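Local coordinates for probable mannosyltransferase KTR4 (Saccharomyces cerevisiae, PDB 5A07), which is a probable glycosyltransferase of the GT-A fold, holding guanosine-5'-diphosphate together with a manganese(II) ion in its pocket, at residues 230-235 with 379-384; 256-261 with 315-320. All blocks are in the same frame, centred on the assembly; numbering follows the deposited sequence.

Contact 1 of 2, residues 230-235 with 379-384. With MN (manganese (II) ion), chain G; GDP (guanosine-5'-diphosphate), chain F.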
ATOM      1  N   ARG B 230       5.063   2.772   6.952  1.00 14.37           N
ATOM      2  CA  ARG B 230       3.793   3.344   7.354  1.00 15.82           C
ATOM      3  C   ARG B 230       3.050   2.495   8.381  1.00 16.97           C
ATOM      4  O   ARG B 230       2.766   1.325   8.125  1.00 16.35           O
ATOM      5  CB  ARG B 230       2.907   3.572   6.153  1.00 16.27           C
ATOM      6  CG  ARG B 230       1.525   4.147   6.461  1.00 16.87           C
ATOM      7  CD  ARG B 230       0.946   4.521   5.133  1.00 18.01           C
ATOM      8  NE  ARG B 230      -0.458   4.773   5.198  1.00 18.28           N
ATOM      9  CZ  ARG B 230      -1.170   5.111   4.149  1.00 19.49           C
ATOM     10  NH1 ARG B 230      -0.607   5.288   2.964  1.00 18.52           N
ATOM     11  NH2 ARG B 230      -2.453   5.305   4.280  1.00 21.82           N
ATOM     12  N   LEU B 231       2.671   3.140   9.495  1.00 15.90           N
ATOM     13  CA  LEU B 231       1.935   2.547  10.593  1.00 16.92           C
ATOM     14  C   LEU B 231       0.645   3.332  10.831  1.00 19.10           C
ATOM     15  O   LEU B 231       0.649   4.571  10.851  1.00 18.46           O
ATOM     16  CB  LEU B 231       2.780   2.625  11.850  1.00 16.97           C
ATOM     17  CG  LEU B 231       2.204   1.893  13.033  1.00 17.29           C
ATOM     18  CD1 LEU B 231       2.183   0.382  12.823  1.00 17.46           C
ATOM     19  CD2 LEU B 231       3.073   2.234  14.231  1.00 18.66           C
ATOM     20  N   GLU B 232      -0.481   2.628  10.946  1.00 18.00           N
ATOM     21  CA  GLU B 232      -1.765   3.267  11.223  1.00 17.58           C
ATOM     22  C   GLU B 232      -2.283   2.817  12.595  1.00 17.88           C
ATOM     23  O   GLU B 232      -1.819   1.816  13.147  1.00 15.30           O
ATOM     24  CB  GLU B 232      -2.824   2.885  10.194  1.00 17.81           C
ATOM     25  CG  GLU B 232      -2.541   3.473   8.833  1.00 17.73           C
ATOM     26  CD  GLU B 232      -3.756   3.688   7.951  1.00 18.83           C
ATOM     27  OE1 GLU B 232      -4.878   3.209   8.261  1.00 18.08           O
ATOM     28  OE2 GLU B 232      -3.514   4.159   6.822  1.00 20.34           O
ATOM     29  N   PRO B 233      -3.183   3.601  13.154  1.00 17.58           N
ATOM     30  CA  PRO B 233      -3.742   3.202  14.442  1.00 19.53           C
ATOM     31  C   PRO B 233      -4.509   1.882  14.372  1.00 18.54           C
ATOM     32  O   PRO B 233      -5.096   1.559  13.341  1.00 18.61           O
ATOM     33  CB  PRO B 233      -4.724   4.339  14.774  1.00 20.95           C
ATOM     34  CG  PRO B 233      -4.231   5.479  14.000  1.00 21.80           C
ATOM     35  CD  PRO B 233      -3.715   4.881  12.725  1.00 20.00           C
ATOM     36  N   ASN B 234      -4.537   1.173  15.497  1.00 17.44           N
ATOM     37  CA  ASN B 234      -5.432   0.015  15.632  1.00 18.09           C
ATOM     38  C   ASN B 234      -5.103  -1.194  14.700  1.00 19.65           C
ATOM     39  O   ASN B 234      -5.991  -1.859  14.233  1.00 21.24           O
ATOM     40  CB  ASN B 234      -6.882   0.441  15.403  1.00 20.64           C
ATOM     41  CG  ASN B 234      -7.856  -0.511  16.059  1.00 27.40           C
ATOM     42  OD1 ASN B 234      -7.499  -1.241  16.986  1.00 28.10           O
ATOM     43  ND2 ASN B 234      -9.078  -0.557  15.545  1.00 29.88           N
ATOM     44  N   VAL B 235      -3.826  -1.453  14.475  1.00 16.98           N
ATOM     45  CA  VAL B 235      -3.431  -2.608  13.688  1.00 17.86           C
ATOM     46  C   VAL B 235      -2.724  -3.556  14.576  1.00 16.74           C
ATOM     47  O   VAL B 235      -2.330  -3.224  15.720  1.00 18.22           O
ATOM     48  CB  VAL B 235      -2.556  -2.209  12.472  1.00 15.36           C
ATOM     49  CG1 VAL B 235      -3.276  -1.205  11.658  1.00 16.72           C
ATOM     50  CG2 VAL B 235      -1.198  -1.650  12.900  1.00 14.83           C
ATOM     51  N   TYR B 379      -0.168  -9.665   9.908  1.00 13.80           N
ATOM     52  CA  TYR B 379      -0.665  -8.297  10.049  1.00 13.74           C
ATOM     53  C   TYR B 379      -2.155  -8.212   9.892  1.00 14.17           C
ATOM     54  O   TYR B 379      -2.782  -8.933   9.034  1.00 15.33           O
ATOM     55  CB  TYR B 379      -0.107  -7.416   8.926  1.00 12.84           C
ATOM     56  CG  TYR B 379      -0.683  -6.020   8.904  1.00 12.86           C
ATOM     57  CD1 TYR B 379      -0.106  -5.041   9.678  1.00 13.63           C
ATOM     58  CD2 TYR B 379      -1.631  -5.645   7.966  1.00 12.50           C
ATOM     59  CE1 TYR B 379      -0.556  -3.711   9.608  1.00 15.43           C
ATOM     60  CE2 TYR B 379      -2.121  -4.360   7.873  1.00 14.09           C
ATOM     61  CZ  TYR B 379      -1.580  -3.376   8.750  1.00 15.39           C
ATOM     62  OH  TYR B 379      -1.964  -2.063   8.662  1.00 15.10           O
ATOM     63  N   HIS B 380      -2.791  -7.373  10.703  1.00 13.25           N
ATOM     64  CA  HIS B 380      -4.252  -7.118  10.551  1.00 14.60           C
ATOM     65  C   HIS B 380      -4.585  -5.677  10.659  1.00 14.87           C
ATOM     66  O   HIS B 380      -4.081  -4.999  11.559  1.00 16.56           O
ATOM     67  CB  HIS B 380      -4.998  -7.926  11.593  1.00 16.44           C
ATOM     68  CG  HIS B 380      -6.405  -7.495  11.842  1.00 18.14           C
ATOM     69  ND1 HIS B 380      -6.768  -6.755  12.947  1.00 24.43           N
ATOM     70  CD2 HIS B 380      -7.545  -7.729  11.163  1.00 20.26           C
ATOM     71  CE1 HIS B 380      -8.091  -6.583  12.955  1.00 21.76           C
ATOM     72  NE2 HIS B 380      -8.581  -7.160  11.871  1.00 22.58           N
ATOM     73  N   HIS B 381      -5.478  -5.230   9.773  1.00 15.56           N
ATOM     74  CA  HIS B 381      -6.174  -3.971   9.881  1.00 17.07           C
ATOM     75  C   HIS B 381      -7.572  -4.343   9.481  1.00 18.34           C
ATOM     76  O   HIS B 381      -7.813  -4.971   8.417  1.00 16.09           O
ATOM     77  CB  HIS B 381      -5.595  -2.954   8.894  1.00 17.98           C
ATOM     78  CG  HIS B 381      -6.289  -1.609   8.844  1.00 18.77           C
ATOM     79  ND1 HIS B 381      -7.593  -1.431   8.470  1.00 19.12           N
ATOM     80  CD2 HIS B 381      -5.824  -0.368   9.133  1.00 20.27           C
ATOM     81  CE1 HIS B 381      -7.888  -0.139   8.468  1.00 20.73           C
ATOM     82  NE2 HIS B 381      -6.826   0.513   8.877  1.00 21.42           N
ATOM     83  N   THR B 382      -8.540  -3.961  10.268  1.00 17.47           N
ATOM     84  CA  THR B 382      -9.916  -4.396   9.948  1.00 20.44           C
ATOM     85  C   THR B 382     -10.318  -4.103   8.483  1.00 19.05           C
ATOM     86  O   THR B 382     -10.028  -3.048   8.011  1.00 17.23           O
ATOM     87  CB  THR B 382     -11.012  -3.738  10.915  1.00 22.73           C
ATOM     88  OG1 THR B 382     -12.290  -4.264  10.509  1.00 21.52           O
ATOM     89  CG2 THR B 382     -11.101  -2.225  10.797  1.00 26.11           C
ATOM     90  N   PRO B 383     -10.945  -5.037   7.771  1.00 18.93           N
ATOM     91  CA  PRO B 383     -11.380  -6.388   8.147  1.00 18.56           C
ATOM     92  C   PRO B 383     -10.483  -7.535   7.637  1.00 17.33           C
ATOM     93  O   PRO B 383     -10.930  -8.689   7.612  1.00 19.05           O
ATOM     94  CB  PRO B 383     -12.691  -6.516   7.396  1.00 19.79           C
ATOM     95  CG  PRO B 383     -12.470  -5.779   6.120  1.00 18.16           C
ATOM     96  CD  PRO B 383     -11.527  -4.644   6.466  1.00 19.36           C
ATOM     97  N   TYR B 384      -9.224  -7.271   7.316  1.00 15.83           N
ATOM     98  CA  TYR B 384      -8.412  -8.286   6.614  1.00 15.51           C
ATOM     99  C   TYR B 384      -7.144  -8.591   7.342  1.00 16.60           C
ATOM    100  O   TYR B 384      -6.535  -7.724   8.014  1.00 14.12           O
ATOM    101  CB  TYR B 384      -8.118  -7.788   5.199  1.00 14.23           C
ATOM    102  CG  TYR B 384      -9.335  -7.507   4.317  1.00 15.59           C
ATOM    103  CD1 TYR B 384     -10.212  -8.496   3.980  1.00 18.04           C
ATOM    104  CD2 TYR B 384      -9.590  -6.242   3.843  1.00 16.80           C
ATOM    105  CE1 TYR B 384     -11.330  -8.220   3.251  1.00 19.42           C
ATOM    106  CE2 TYR B 384     -10.672  -5.944   3.039  1.00 17.66           C
ATOM    107  CZ  TYR B 384     -11.526  -6.950   2.738  1.00 18.18           C
ATOM    108  OH  TYR B 384     -12.615  -6.720   2.006  1.00 20.47           O
TER
HETATM  109 MN    MN G 501      -6.895   2.927   9.024  1.00 23.60          MN
HETATM  110  PB  GDP F 500      -8.892   4.069   6.517  1.00 27.33           P
HETATM  111  O1B GDP F 500     -10.231   3.753   7.068  1.00 30.18           O
HETATM  112  O2B GDP F 500      -8.770   4.370   5.137  1.00 28.25           O
HETATM  113  O3B GDP F 500      -7.841   3.185   7.073  1.00 25.14           O
HETATM  114  O3A GDP F 500      -8.699   5.575   7.092  1.00 30.82           O
HETATM  115  PA  GDP F 500      -8.051   6.127   8.430  1.00 25.03           P
HETATM  116  O1A GDP F 500      -8.939   7.018   9.185  1.00 24.59           O
HETATM  117  O2A GDP F 500      -7.337   5.145   9.263  1.00 20.30           O
HETATM  118  O5' GDP F 500      -6.969   7.099   7.816  1.00 20.94           O
HETATM  119  C5' GDP F 500      -5.684   6.780   7.267  1.00 23.38           C
HETATM  120  C4' GDP F 500      -4.528   7.321   8.091  1.00 23.06           C
HETATM  121  O4' GDP F 500      -4.605   8.752   8.049  1.00 22.81           O
HETATM  122  C3' GDP F 500      -4.537   6.910   9.553  1.00 20.10           C
HETATM  123  O3' GDP F 500      -3.168   6.858  10.026  1.00 19.28           O
HETATM  124  C2' GDP F 500      -5.326   8.051  10.215  1.00 21.51           C
HETATM  125  O2' GDP F 500      -4.946   8.248  11.570  1.00 18.73           O
HETATM  126  C1' GDP F 500      -4.866   9.202   9.393  1.00 21.88           C
HETATM  127  N9  GDP F 500      -5.870  10.283   9.245  1.00 24.90           N
HETATM  128  C8  GDP F 500      -7.092  10.240   8.654  1.00 25.97           C
HETATM  129  N7  GDP F 500      -7.663  11.511   8.689  1.00 25.71           N
HETATM  130  C5  GDP F 500      -6.757  12.338   9.295  1.00 23.84           C
HETATM  131  C6  GDP F 500      -6.735  13.775   9.626  1.00 23.27           C
HETATM  132  O6  GDP F 500      -7.780  14.411   9.275  1.00 25.31           O
HETATM  133  N1  GDP F 500      -5.656  14.254  10.260  1.00 23.38           N
HETATM  134  C2  GDP F 500      -4.590  13.449  10.630  1.00 21.74           C
HETATM  135  N2  GDP F 500      -3.555  13.989  11.265  1.00 21.88           N
HETATM  136  N3  GDP F 500      -4.566  12.110  10.350  1.00 18.74           N
HETATM  137  C4  GDP F 500      -5.573  11.552   9.653  1.00 21.22           C
HETATM  138  O   HOH W   1      -0.224  -0.045   9.601  1.00 17.80           O
HETATM  139  O   HOH W   2      -6.260   2.877  11.329  1.00 17.31           O
HETATM  140  O   HOH W   3      -8.022  -2.154  12.554  1.00 22.73           O
HETATM  141  O   HOH W   4      -9.056   2.578   9.935  1.00 23.26           O

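Contact 2 of 2, residues 256-261 with 315-320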
ATOM      1  N   TYR B 256       9.339  -1.410  -2.747  1.00 16.32           N
ATOM      2  CA  TYR B 256       8.027  -1.361  -2.134  1.00 16.00           C
ATOM      3  C   TYR B 256       7.743  -2.719  -1.503  1.00 16.22           C
ATOM      4  O   TYR B 256       8.071  -3.763  -2.081  1.00 15.59           O
ATOM      5  CB  TYR B 256       6.971  -1.008  -3.149  1.00 16.07           C
ATOM      6  CG  TYR B 256       5.620  -0.635  -2.525  1.00 16.80           C
ATOM      7  CD1 TYR B 256       5.427   0.624  -1.969  1.00 17.94           C
ATOM      8  CD2 TYR B 256       4.585  -1.510  -2.484  1.00 16.83           C
ATOM      9  CE1 TYR B 256       4.225   0.968  -1.387  1.00 16.66           C
ATOM     10  CE2 TYR B 256       3.353  -1.143  -1.930  1.00 17.58           C
ATOM     11  CZ  TYR B 256       3.200   0.108  -1.399  1.00 17.69           C
ATOM     12  OH  TYR B 256       2.013   0.473  -0.847  1.00 17.98           O
ATOM     13  N   GLY B 257       7.161  -2.678  -0.321  1.00 14.57           N
ATOM     14  CA  GLY B 257       6.719  -3.854   0.390  1.00 15.46           C
ATOM     15  C   GLY B 257       5.277  -3.750   0.826  1.00 15.06           C
ATOM     16  O   GLY B 257       4.837  -2.684   1.341  1.00 15.68           O
ATOM     17  N   PHE B 258       4.530  -4.850   0.636  1.00 13.00           N
ATOM     18  CA  PHE B 258       3.146  -4.907   0.989  1.00 13.63           C
ATOM     19  C   PHE B 258       2.828  -6.250   1.641  1.00 13.92           C
ATOM     20  O   PHE B 258       3.592  -7.213   1.538  1.00 13.60           O
ATOM     21  CB  PHE B 258       2.248  -4.659  -0.239  1.00 13.00           C
ATOM     22  CG  PHE B 258       2.158  -5.832  -1.205  1.00 12.68           C
ATOM     23  CD1 PHE B 258       3.110  -6.030  -2.158  1.00 12.95           C
ATOM     24  CD2 PHE B 258       1.121  -6.730  -1.133  1.00 13.42           C
ATOM     25  CE1 PHE B 258       3.035  -7.110  -3.037  1.00 13.42           C
ATOM     26  CE2 PHE B 258       1.044  -7.820  -1.994  1.00 13.98           C
ATOM     27  CZ  PHE B 258       2.017  -7.999  -2.930  1.00 13.92           C
ATOM     28  N   VAL B 259       1.690  -6.282   2.298  1.00 14.68           N
ATOM     29  CA  VAL B 259       1.129  -7.512   2.868  1.00 15.88           C
ATOM     30  C   VAL B 259      -0.224  -7.981   2.322  1.00 16.62           C
ATOM     31  O   VAL B 259      -0.509  -9.229   2.329  1.00 16.07           O
ATOM     32  CB  VAL B 259       1.066  -7.532   4.423  1.00 13.75           C
ATOM     33  CG1 VAL B 259       2.433  -7.522   5.052  1.00 15.21           C
ATOM     34  CG2 VAL B 259       0.246  -6.381   4.970  1.00 15.00           C
ATOM     35  N   LEU B 260      -1.067  -7.029   1.920  1.00 14.53           N
ATOM     36  CA  LEU B 260      -2.408  -7.299   1.538  1.00 14.21           C
ATOM     37  C   LEU B 260      -2.693  -6.586   0.186  1.00 15.03           C
ATOM     38  O   LEU B 260      -2.168  -5.508  -0.061  1.00 13.64           O
ATOM     39  CB  LEU B 260      -3.423  -6.826   2.630  1.00 16.14           C
ATOM     40  CG  LEU B 260      -3.384  -7.733   3.868  1.00 16.49           C
ATOM     41  CD1 LEU B 260      -3.984  -7.090   5.118  1.00 15.77           C
ATOM     42  CD2 LEU B 260      -4.060  -9.072   3.552  1.00 16.86           C
ATOM     43  N   ASN B 261      -3.548  -7.172  -0.638  1.00 14.14           N
ATOM     44  CA  ASN B 261      -3.716  -6.754  -2.051  1.00 16.30           C
ATOM     45  C   ASN B 261      -5.190  -6.939  -2.360  1.00 15.96           C
ATOM     46  O   ASN B 261      -5.683  -8.048  -2.327  1.00 20.21           O
ATOM     47  CB  ASN B 261      -2.809  -7.709  -2.861  1.00 16.59           C
ATOM     48  CG  ASN B 261      -2.610  -7.290  -4.286  1.00 17.93           C
ATOM     49  OD1 ASN B 261      -3.579  -7.050  -5.047  1.00 18.57           O
ATOM     50  ND2 ASN B 261      -1.341  -7.248  -4.688  1.00 17.61           N
ATOM     51  N   CYS B 315      -7.462  -3.488  -8.594  1.00 19.69           N
ATOM     52  CA  CYS B 315      -6.511  -4.084  -7.624  1.00 20.53           C
ATOM     53  C   CYS B 315      -5.478  -3.055  -7.175  1.00 18.88           C
ATOM     54  O   CYS B 315      -4.993  -2.228  -7.952  1.00 18.76           O
ATOM     55  CB  CYS B 315      -5.823  -5.293  -8.222  1.00 21.95           C
ATOM     56  SG  CYS B 315      -7.000  -6.634  -8.480  1.00 21.24           S
ATOM     57  N   HIS B 316      -5.172  -3.081  -5.858  1.00 18.53           N
ATOM     58  CA  HIS B 316      -4.219  -2.196  -5.281  1.00 18.11           C
ATOM     59  C   HIS B 316      -3.543  -2.802  -4.059  1.00 15.70           C
ATOM     60  O   HIS B 316      -4.115  -3.667  -3.400  1.00 15.65           O
ATOM     61  CB  HIS B 316      -4.894  -0.844  -4.949  1.00 18.72           C
ATOM     62  CG  HIS B 316      -5.990  -0.948  -3.936  1.00 19.47           C
ATOM     63  ND1 HIS B 316      -7.281  -1.358  -4.243  1.00 21.53           N
ATOM     64  CD2 HIS B 316      -5.973  -0.742  -2.610  1.00 19.28           C
ATOM     65  CE1 HIS B 316      -8.001  -1.367  -3.139  1.00 22.37           C
ATOM     66  NE2 HIS B 316      -7.239  -0.982  -2.139  1.00 19.61           N
ATOM     67  N   PHE B 317      -2.346  -2.332  -3.762  1.00 15.87           N
ATOM     68  CA  PHE B 317      -1.690  -2.685  -2.496  1.00 16.47           C
ATOM     69  C   PHE B 317      -2.467  -1.937  -1.421  1.00 17.00           C
ATOM     70  O   PHE B 317      -2.788  -0.771  -1.595  1.00 19.52           O
ATOM     71  CB  PHE B 317      -0.240  -2.259  -2.485  1.00 15.96           C
ATOM     72  CG  PHE B 317       0.505  -2.726  -3.705  1.00 16.18           C
ATOM     73  CD1 PHE B 317       0.704  -4.087  -3.898  1.00 16.67           C
ATOM     74  CD2 PHE B 317       0.982  -1.829  -4.645  1.00 17.31           C
ATOM     75  CE1 PHE B 317       1.302  -4.563  -5.071  1.00 17.93           C
ATOM     76  CE2 PHE B 317       1.605  -2.284  -5.773  1.00 17.53           C
ATOM     77  CZ  PHE B 317       1.764  -3.643  -5.980  1.00 16.71           C
ATOM     78  N   TRP B 318      -2.704  -2.601  -0.295  1.00 17.03           N
ATOM     79  CA  TRP B 318      -3.502  -1.983   0.764  1.00 15.79           C
ATOM     80  C   TRP B 318      -2.625  -1.205   1.699  1.00 16.13           C
ATOM     81  O   TRP B 318      -2.064  -1.747   2.684  1.00 18.32           O
ATOM     82  CB  TRP B 318      -4.259  -3.057   1.508  1.00 16.94           C
ATOM     83  CG  TRP B 318      -5.536  -2.511   2.180  1.00 16.29           C
ATOM     84  CD1 TRP B 318      -6.327  -1.509   1.743  1.00 17.42           C
ATOM     85  CD2 TRP B 318      -6.117  -3.016   3.361  1.00 16.51           C
ATOM     86  NE1 TRP B 318      -7.426  -1.361   2.615  1.00 18.32           N
ATOM     87  CE2 TRP B 318      -7.299  -2.282   3.607  1.00 18.01           C
ATOM     88  CE3 TRP B 318      -5.738  -3.987   4.273  1.00 16.58           C
ATOM     89  CZ2 TRP B 318      -8.069  -2.499   4.724  1.00 17.84           C
ATOM     90  CZ3 TRP B 318      -6.567  -4.235   5.356  1.00 17.35           C
ATOM     91  CH2 TRP B 318      -7.712  -3.509   5.548  1.00 17.47           C
ATOM     92  N   THR B 319      -2.525   0.062   1.400  1.00 16.29           N
ATOM     93  CA  THR B 319      -1.442   0.914   1.902  1.00 17.44           C
ATOM     94  C   THR B 319      -1.468   1.262   3.402  1.00 16.40           C
ATOM     95  O   THR B 319      -0.558   1.914   3.873  1.00 15.19           O
ATOM     96  CB  THR B 319      -1.401   2.262   1.129  1.00 17.63           C
ATOM     97  OG1 THR B 319      -2.687   2.867   1.215  1.00 17.30           O
ATOM     98  CG2 THR B 319      -1.005   1.986  -0.361  1.00 18.51           C
ATOM     99  N   ASN B 320      -2.475   0.847   4.181  1.00 16.47           N
ATOM    100  CA  ASN B 320      -2.359   1.096   5.611  1.00 15.98           C
ATOM    101  C   ASN B 320      -1.073   0.547   6.196  1.00 16.61           C
ATOM    102  O   ASN B 320      -0.589   1.022   7.207  1.00 15.75           O
ATOM    103  CB  ASN B 320      -3.609   0.692   6.382  1.00 16.90           C
ATOM    104  CG  ASN B 320      -4.050  -0.748   6.147  1.00 16.21           C
ATOM    105  OD1 ASN B 320      -3.354  -1.677   6.492  1.00 17.69           O
ATOM    106  ND2 ASN B 320      -5.235  -0.908   5.640  1.00 18.19           N
TER
HETATM  107  O   HOH W   5      -0.179  -4.039   2.358  1.00 14.93           O

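Contact 1 of 2, residues 230-235 with 379-384
E232 and H381 meet at a manganese(II) ion, forming the protein part of a metal site of GT-A type; the run E232-P233-N234 probably takes the place of the DXD motif found in many GT-A proteins. Metal bonds come from E232 OE1, 2.2 Å from the manganese, and from H381 NE2, at 2.4 Å. The two ligands subtend about 95° at the metal, so they are neighbouring vertices of an octahedron. Opposite H381 NE2 lies O2A of guanosine-5'-diphosphate, opposite E232 OE1 lies a water, and O3B of the nucleotide faces a second water. That second water also donates to P233 O, which ties the coordination shell to the loop.

A salt bridge holds the far oxygen of the carboxylate: R230 NH2 donates to E232 OE2 over 3.0 Å, meeting it nearly along the C-O axis. The same guanidinium group reaches D354 and E322 through NH1.

Apolar contact falls to V235. Its CB lies 3.8 Å from Y379 CE1, while CG1, placed anti to the carbonyl carbon (chi1 -55°), comes within 3.7 Å of H381 CD2. One methyl therefore packs beside the metal-binding imidazole.

Hydrogen bonds between the segments run through water. One water accepts from E232 N and donates to Y379 OH, whose other partner is N320 OD1; another accepts from T382 N and donates to N234 O. The turn of the imidazole is fixed by the bond from H381 ND1 to T382 O, 3.0 Å, with the acceptor close to the ring plane.

Contact 2 of 2, residues 256-261 with 315-320
F317 pairs with N261 where strands 256-262 and 316-317 run antiparallel in the mixed sheet of the GT-A fold. Their CA atoms, 4.6 Å apart, belong to a non-hydrogen-bonded pair, and both side chains emerge on the same face of the sheet. F317 has the most surface buried here. Its phenyl ring joins an aromatic cluster: CD1 sits over one face of the F258 ring, 3.5 Å from F258 CG, while CD2 meets Y256 CE2 at 3.7 Å. Both ring pairs are oblique, with planes at 41° to F258 and 48° to Y256; W295 stacks on F317 as well.

N261 lies alongside F317, its amide turned 78° from the ring and ND2 3.8 Å from F317 CE1. N261 CG is anti to the backbone N, which sets the amide beside the ring; OD1 hydrogen-bonds W295 NE1. Its CA-H also points at H316 O.

L260 supplies the backbone bond of the contact: W318 N donates to L260 O over 3.0 Å. The side chains of these two residues run the same way, and L260 CD1 lies in the plane of the indole, at its edge, 3.7 Å from W318 CE3.

Overall arrangement
The centres of the two contacts are 12 Å apart. Along the chain the order is 230-235, 256-261, 315-320 and 379-384, so both segments of contact 2 fall between those of contact 1. Contact 2 joins strands of the mixed sheet, close to the centre of the chain. Contact 1 starts where strand 227-230 of that sheet ends, and its other segment carries strand 379-381, the middle strand of the small antiparallel sheet with 236-237 and 384-386. The segment 315-320 bridges them: N320 reaches both segments of contact 1, its CB packing on E232 CD, and W318 packs against H381. The loop that follows strand 316-317 thus connects the mixed sheet to the two manganese-binding residues.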